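Local coordinates for protein galactose mutarotase related enzyme (Lactobacillus acidophilus, PDB 3DCD) that probably binds carbohydrate and may act as an isomerase of the aldose 1-epimerase (galactose mutarotase) family, though its own substrate is not established, at residues Tyr61-Lys66 with Thr135-Val140; Glu99-Arg102 with Lys108-Phe111. All coordinates share one frame; numbering follows the deposited sequence.

Contact 1: Tyr61-Lys66 with Thr135-Val140; sequences YTYKGK and TMIFGV
A single tyrosine, Tyr63, carries this small side-chain and water contact between the tip of the two-stranded hairpin 60-63/66-69 and the start of strand 136-147 in the galactose mutarotase-like beta fold. The backbones stay well apart, with Tyr63 CA 9.9 Å from Ile137 CA, so it is the length of the phenol that spans the gap. CG of Tyr63 lies anti to the backbone N (chi1 178°), a setting that sends the ring out from the hairpin to the other strand. There its CE1 meets the end of the Ile137 side chain, CD1, at 4.3 Å, a loose apolar touch at an oblique angle to the ring. The hydroxyl goes further, and one water bridges it to the main chain: the water lies 2.5 Å from Tyr63 OH, in the plane of the ring, and donates to Thr135 O at 2.6 Å. On one ring face lies Lys64 CG, 3.6 Å above the plane toward the rim. Lys64 and Gly65 form the corners of a type I' turn from Tyr63 to Lys66, closed by Tyr63 N to Lys66 O at 2.9 Å and Lys66 N to Tyr63 O at 3.0 Å. Phe107 and Tyr68 also pack on Tyr63, while Ile137 touches His276 of strand 275-277, which pairs antiparallel with strand 136-147.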
loop_
_atom_site.group_PDB
_atom_site.type_symbol
_atom_site.label_atom_id
_atom_site.label_comp_id
_atom_site.label_asym_id
_atom_site.label_seq_id
_atom_site.Cartn_x
_atom_site.Cartn_y
_atom_site.Cartn_z
ATOM N N TYR A 61 12.201 -15.512 -10.075
ATOM C CA TYR A 61 11.164 -16.059 -10.919
ATOM C C TYR A 61 11.781 -16.391 -12.260
ATOM O O TYR A 61 12.903 -15.965 -12.563
ATOM C CB TYR A 61 10.008 -15.069 -11.089
ATOM C CG TYR A 61 10.355 -13.789 -11.846
ATOM C CD1 TYR A 61 10.197 -13.714 -13.237
ATOM C CD2 TYR A 61 10.797 -12.645 -11.168
ATOM C CE1 TYR A 61 10.501 -12.557 -13.933
ATOM C CE2 TYR A 61 11.089 -11.470 -11.861
ATOM C CZ TYR A 61 10.937 -11.438 -13.238
ATOM O OH TYR A 61 11.232 -10.292 -13.935
ATOM N N THR A 62 11.051 -17.157 -13.063
ATOM C CA THR A 62 11.482 -17.418 -14.432
ATOM C C THR A 62 10.460 -16.826 -15.384
ATOM O O THR A 62 9.268 -16.736 -15.072
ATOM C CB THR A 62 11.709 -18.926 -14.742
ATOM O OG1 THR A 62 10.479 -19.657 -14.587
ATOM C CG2 THR A 62 12.788 -19.511 -13.830
ATOM N N TYR A 63 10.943 -16.391 -16.538
ATOM C CA TYR A 63 10.055 -15.946 -17.588
ATOM C C TYR A 63 10.663 -16.389 -18.885
ATOM O O TYR A 63 11.840 -16.117 -19.141
ATOM C CB TYR A 63 9.874 -14.429 -17.554
ATOM C CG TYR A 63 8.989 -13.907 -18.665
ATOM C CD1 TYR A 63 7.615 -14.178 -18.679
ATOM C CD2 TYR A 63 9.528 -13.155 -19.704
ATOM C CE1 TYR A 63 6.804 -13.701 -19.690
ATOM C CE2 TYR A 63 8.728 -12.666 -20.727
ATOM C CZ TYR A 63 7.367 -12.944 -20.714
ATOM O OH TYR A 63 6.580 -12.459 -21.728
ATOM N N LYS A 64 9.877 -17.123 -19.675
ATOM C CA LYS A 64 10.361 -17.712 -20.928
ATOM C C LYS A 64 11.627 -18.536 -20.726
ATOM O O LYS A 64 12.485 -18.560 -21.592
ATOM C CB LYS A 64 10.616 -16.636 -22.008
ATOM C CG LYS A 64 9.405 -15.787 -22.389
ATOM C CD LYS A 64 8.259 -16.621 -22.917
ATOM C CE LYS A 64 7.115 -15.735 -23.386
ATOM N NZ LYS A 64 5.849 -16.511 -23.461
ATOM N N GLY A 65 11.754 -19.182 -19.569
ATOM C CA GLY A 65 12.898 -20.053 -19.291
ATOM C C GLY A 65 14.113 -19.356 -18.719
ATOM O O GLY A 65 15.123 -19.998 -18.402
ATOM N N LYS A 66 14.047 -18.037 -18.598
ATOM C CA LYS A 66 15.193 -17.276 -18.096
ATOM C C LYS A 66 14.915 -16.876 -16.660
ATOM O O LYS A 66 13.781 -16.538 -16.321
ATOM C CB LYS A 66 15.452 -16.043 -18.975
ATOM C CG LYS A 66 16.673 -15.193 -18.555
ATOM C CD LYS A 66 16.958 -14.091 -19.562
ATOM C CE LYS A 66 17.825 -12.995 -18.946
ATOM N NZ LYS A 66 18.234 -11.952 -19.957
ATOM N N THR A 135 2.509 -9.526 -23.725
ATOM C CA THR A 135 1.681 -9.275 -22.541
ATOM C C THR A 135 2.572 -9.097 -21.304
ATOM O O THR A 135 3.448 -9.916 -21.035
ATOM C CB THR A 135 0.645 -10.400 -22.354
ATOM O OG1 THR A 135 -0.277 -10.347 -23.450
ATOM C CG2 THR A 135 -0.139 -10.241 -21.068
HETATM N N MSE A 136 2.365 -7.986 -20.601
HETATM C CA MSE A 136 3.107 -7.667 -19.390
HETATM C C MSE A 136 2.420 -8.288 -18.172
HETATM O O MSE A 136 1.202 -8.286 -18.082
HETATM C CB MSE A 136 3.190 -6.154 -19.238
HETATM C CG MSE A 136 3.901 -5.688 -18.000
HETATM SE SE MSE A 136 4.197 -3.781 -18.178
HETATM C CE MSE A 136 2.416 -3.216 -17.710
ATOM N N ILE A 137 3.217 -8.810 -17.239
ATOM C CA ILE A 137 2.704 -9.465 -16.027
ATOM C C ILE A 137 3.262 -8.709 -14.816
ATOM O O ILE A 137 4.475 -8.656 -14.648
ATOM C CB ILE A 137 3.069 -10.984 -16.005
ATOM C CG1 ILE A 137 2.513 -11.653 -17.274
ATOM C CG2 ILE A 137 2.443 -11.664 -14.781
ATOM C CD1 ILE A 137 3.129 -12.998 -17.674
ATOM N N PHE A 138 2.372 -8.089 -14.031
ATOM C CA PHE A 138 2.751 -7.253 -12.884
ATOM C C PHE A 138 1.743 -7.266 -11.735
ATOM O O PHE A 138 0.525 -7.524 -11.923
ATOM C CB PHE A 138 2.962 -5.789 -13.308
ATOM C CG PHE A 138 1.686 -5.080 -13.626
ATOM C CD1 PHE A 138 1.084 -5.240 -14.877
ATOM C CD2 PHE A 138 1.059 -4.284 -12.671
ATOM C CE1 PHE A 138 -0.123 -4.610 -15.161
ATOM C CE2 PHE A 138 -0.138 -3.661 -12.948
ATOM C CZ PHE A 138 -0.733 -3.821 -14.190
ATOM N N GLY A 139 2.260 -6.968 -10.539
ATOM C CA GLY A 139 1.447 -6.657 -9.376
ATOM C C GLY A 139 1.728 -5.207 -8.994
ATOM O O GLY A 139 2.803 -4.689 -9.271
ATOM N N VAL A 140 0.743 -4.546 -8.403
ATOM C CA VAL A 140 0.894 -3.168 -7.903
ATOM C C VAL A 140 0.085 -3.027 -6.604
ATOM O O VAL A 140 -0.932 -3.694 -6.432
ATOM C CB VAL A 140 0.520 -2.093 -8.979
ATOM C CG1 VAL A 140 -0.972 -2.143 -9.357
ATOM C CG2 VAL A 140 0.942 -0.694 -8.516
HETATM O O HOH W 1 4.048 -12.395 -21.708
#

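Contact 2: Glu99-Arg102 with Lys108-Phe111; sequences EETR and KFEF
Lys108 and Arg102 bury the most surface here, with Phe109 next, where the short, weakly bonded helix 99-104 folds back against the start of strand 109-118. The motif is a helical connection between antiparallel neighbours: strands 90-96 and 109-118 lie side by side in the large beta sheet of the mutarotase-like fold, and the helix belongs to the link between them. The two long basic side chains slant past one another and bring Arg102 NH1 to 4.0 Å from Lys108 NZ. Asp97 serves them both: its OD1 forms salt bridges with the two nitrogens, so the shared carboxylate probably offsets much of their mutual repulsion. Its other oxygen, OD2, accepts a hydrogen bond from Phe109 N, tying the same acid to the strand backbone. The lysine reaches the carboxylate by curling rather than extending, with bends at chi3 (69°) and chi4 (55°). Arg102 bends at chi3 (-56°), which folds its guanidinium back toward the start of the helix, and NH1 is the atom that faces the lysine. Deeper in, Thr101 and Phe109 make the buried half of the contact. Phe75, from a loop, touches both of them, and Phe50 meets the Phe109 ring edge-to-face. The backbone N of Phe111 lies at the edge of the Phe109 ring, in its plane. Between helix and strand the touch is light: Thr101 OG1 comes obliquely to the ring, 4.2 Å from Phe109 CE1.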
loop_
_atom_site.group_PDB
_atom_site.type_symbol
_atom_site.label_atom_id
_atom_site.label_comp_id
_atom_site.label_asym_id
_atom_site.label_seq_id
_atom_site.Cartn_x
_atom_site.Cartn_y
_atom_site.Cartn_z
ATOM N N GLU A 99 17.673 0.636 -18.324
ATOM C CA GLU A 99 18.628 -0.467 -18.426
ATOM C C GLU A 99 18.623 -1.357 -17.182
ATOM O O GLU A 99 18.645 -2.589 -17.301
ATOM C CB GLU A 99 20.042 0.054 -18.723
ATOM C CG GLU A 99 20.976 -1.017 -19.253
ATOM C CD GLU A 99 22.277 -0.476 -19.831
ATOM O OE1 GLU A 99 22.582 0.731 -19.693
ATOM O OE2 GLU A 99 23.006 -1.277 -20.440
ATOM N N GLU A 100 18.541 -0.731 -16.007
ATOM C CA GLU A 100 18.543 -1.444 -14.725
ATOM C C GLU A 100 17.255 -2.222 -14.445
ATOM O O GLU A 100 17.309 -3.383 -14.024
ATOM C CB GLU A 100 18.824 -0.485 -13.566
ATOM C CG GLU A 100 20.264 -0.022 -13.486
ATOM C CD GLU A 100 21.232 -1.193 -13.509
ATOM O OE1 GLU A 100 21.164 -2.039 -12.590
ATOM O OE2 GLU A 100 22.045 -1.277 -14.452
ATOM N N THR A 101 16.095 -1.599 -14.647
ATOM C CA THR A 101 14.845 -2.331 -14.398
ATOM C C THR A 101 14.708 -3.516 -15.342
ATOM O O THR A 101 14.205 -4.581 -14.943
ATOM C CB THR A 101 13.585 -1.452 -14.505
ATOM O OG1 THR A 101 13.395 -1.054 -15.865
ATOM C CG2 THR A 101 13.676 -0.230 -13.588
ATOM N N ARG A 102 15.162 -3.342 -16.584
ATOM C CA ARG A 102 15.045 -4.391 -17.595
ATOM C C ARG A 102 15.864 -5.641 -17.254
ATOM O O ARG A 102 15.526 -6.748 -17.691
ATOM C CB ARG A 102 15.358 -3.854 -18.995
ATOM C CG ARG A 102 14.203 -3.004 -19.568
ATOM C CD ARG A 102 14.376 -2.696 -21.060
ATOM N NE ARG A 102 15.643 -2.032 -21.357
ATOM C CZ ARG A 102 15.837 -0.715 -21.312
ATOM N NH1 ARG A 102 14.846 0.100 -20.989
ATOM N NH2 ARG A 102 17.026 -0.207 -21.591
ATOM N N LYS A 108 8.915 -3.375 -20.927
ATOM C CA LYS A 108 8.917 -1.939 -21.103
ATOM C C LYS A 108 7.565 -1.416 -20.637
ATOM O O LYS A 108 6.538 -2.035 -20.907
ATOM C CB LYS A 108 9.157 -1.589 -22.570
ATOM C CG LYS A 108 10.489 -2.102 -23.114
ATOM C CD LYS A 108 10.728 -1.651 -24.563
ATOM C CE LYS A 108 10.980 -0.138 -24.691
ATOM N NZ LYS A 108 12.105 0.393 -23.853
ATOM N N PHE A 109 7.559 -0.290 -19.930
ATOM C CA PHE A 109 6.314 0.211 -19.342
ATOM C C PHE A 109 6.384 1.706 -19.091
ATOM O O PHE A 109 7.467 2.301 -19.092
ATOM C CB PHE A 109 6.031 -0.511 -18.010
ATOM C CG PHE A 109 7.129 -0.322 -16.978
ATOM C CD1 PHE A 109 8.161 -1.251 -16.863
ATOM C CD2 PHE A 109 7.149 0.801 -16.153
ATOM C CE1 PHE A 109 9.192 -1.066 -15.937
ATOM C CE2 PHE A 109 8.175 0.997 -15.227
ATOM C CZ PHE A 109 9.194 0.058 -15.118
ATOM N N GLU A 110 5.211 2.294 -18.850
ATOM C CA GLU A 110 5.092 3.600 -18.215
ATOM C C GLU A 110 4.263 3.379 -16.954
ATOM O O GLU A 110 3.129 2.921 -17.039
ATOM C CB GLU A 110 4.399 4.609 -19.142
ATOM C CG GLU A 110 5.192 4.971 -20.401
ATOM C CD GLU A 110 4.473 5.983 -21.299
ATOM O OE1 GLU A 110 3.277 6.286 -21.061
ATOM O OE2 GLU A 110 5.109 6.471 -22.242
ATOM N N PHE A 111 4.834 3.691 -15.788
ATOM C CA PHE A 111 4.136 3.550 -14.502
ATOM C C PHE A 111 3.934 4.926 -13.885
ATOM O O PHE A 111 4.909 5.613 -13.579
ATOM C CB PHE A 111 4.952 2.674 -13.543
ATOM C CG PHE A 111 4.313 2.491 -12.168
ATOM C CD1 PHE A 111 2.938 2.327 -12.034
ATOM C CD2 PHE A 111 5.112 2.435 -11.017
ATOM C CE1 PHE A 111 2.334 2.141 -10.746
ATOM C CE2 PHE A 111 4.545 2.237 -9.746
ATOM C CZ PHE A 111 3.154 2.083 -9.607
#

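Overall arrangement
Contact 2 is nested in the chain inside contact 1, their centres 13 Å apart. Neither is pure core or pure surface: contact 1 sets buried Ile137 against partly exposed Tyr63, while contact 2 pairs a buried Thr101-Phe109 touch with a more exposed basic pair. In contact 1 a water links the hairpin to the residue just before strand 136-147, whereas in contact 2 an acid bridges a helix side chain and the residue just before strand 109-118. The contacts hold different elements, but their strands meet through packing: Met136 SE, a selenomethionine atom, lies 3.8 Å from Phe109 CB, and Val140 CG2 is 3.7 Å from Phe111 CZ. Segments 135-140 and 108-111 thus share an apolar layer.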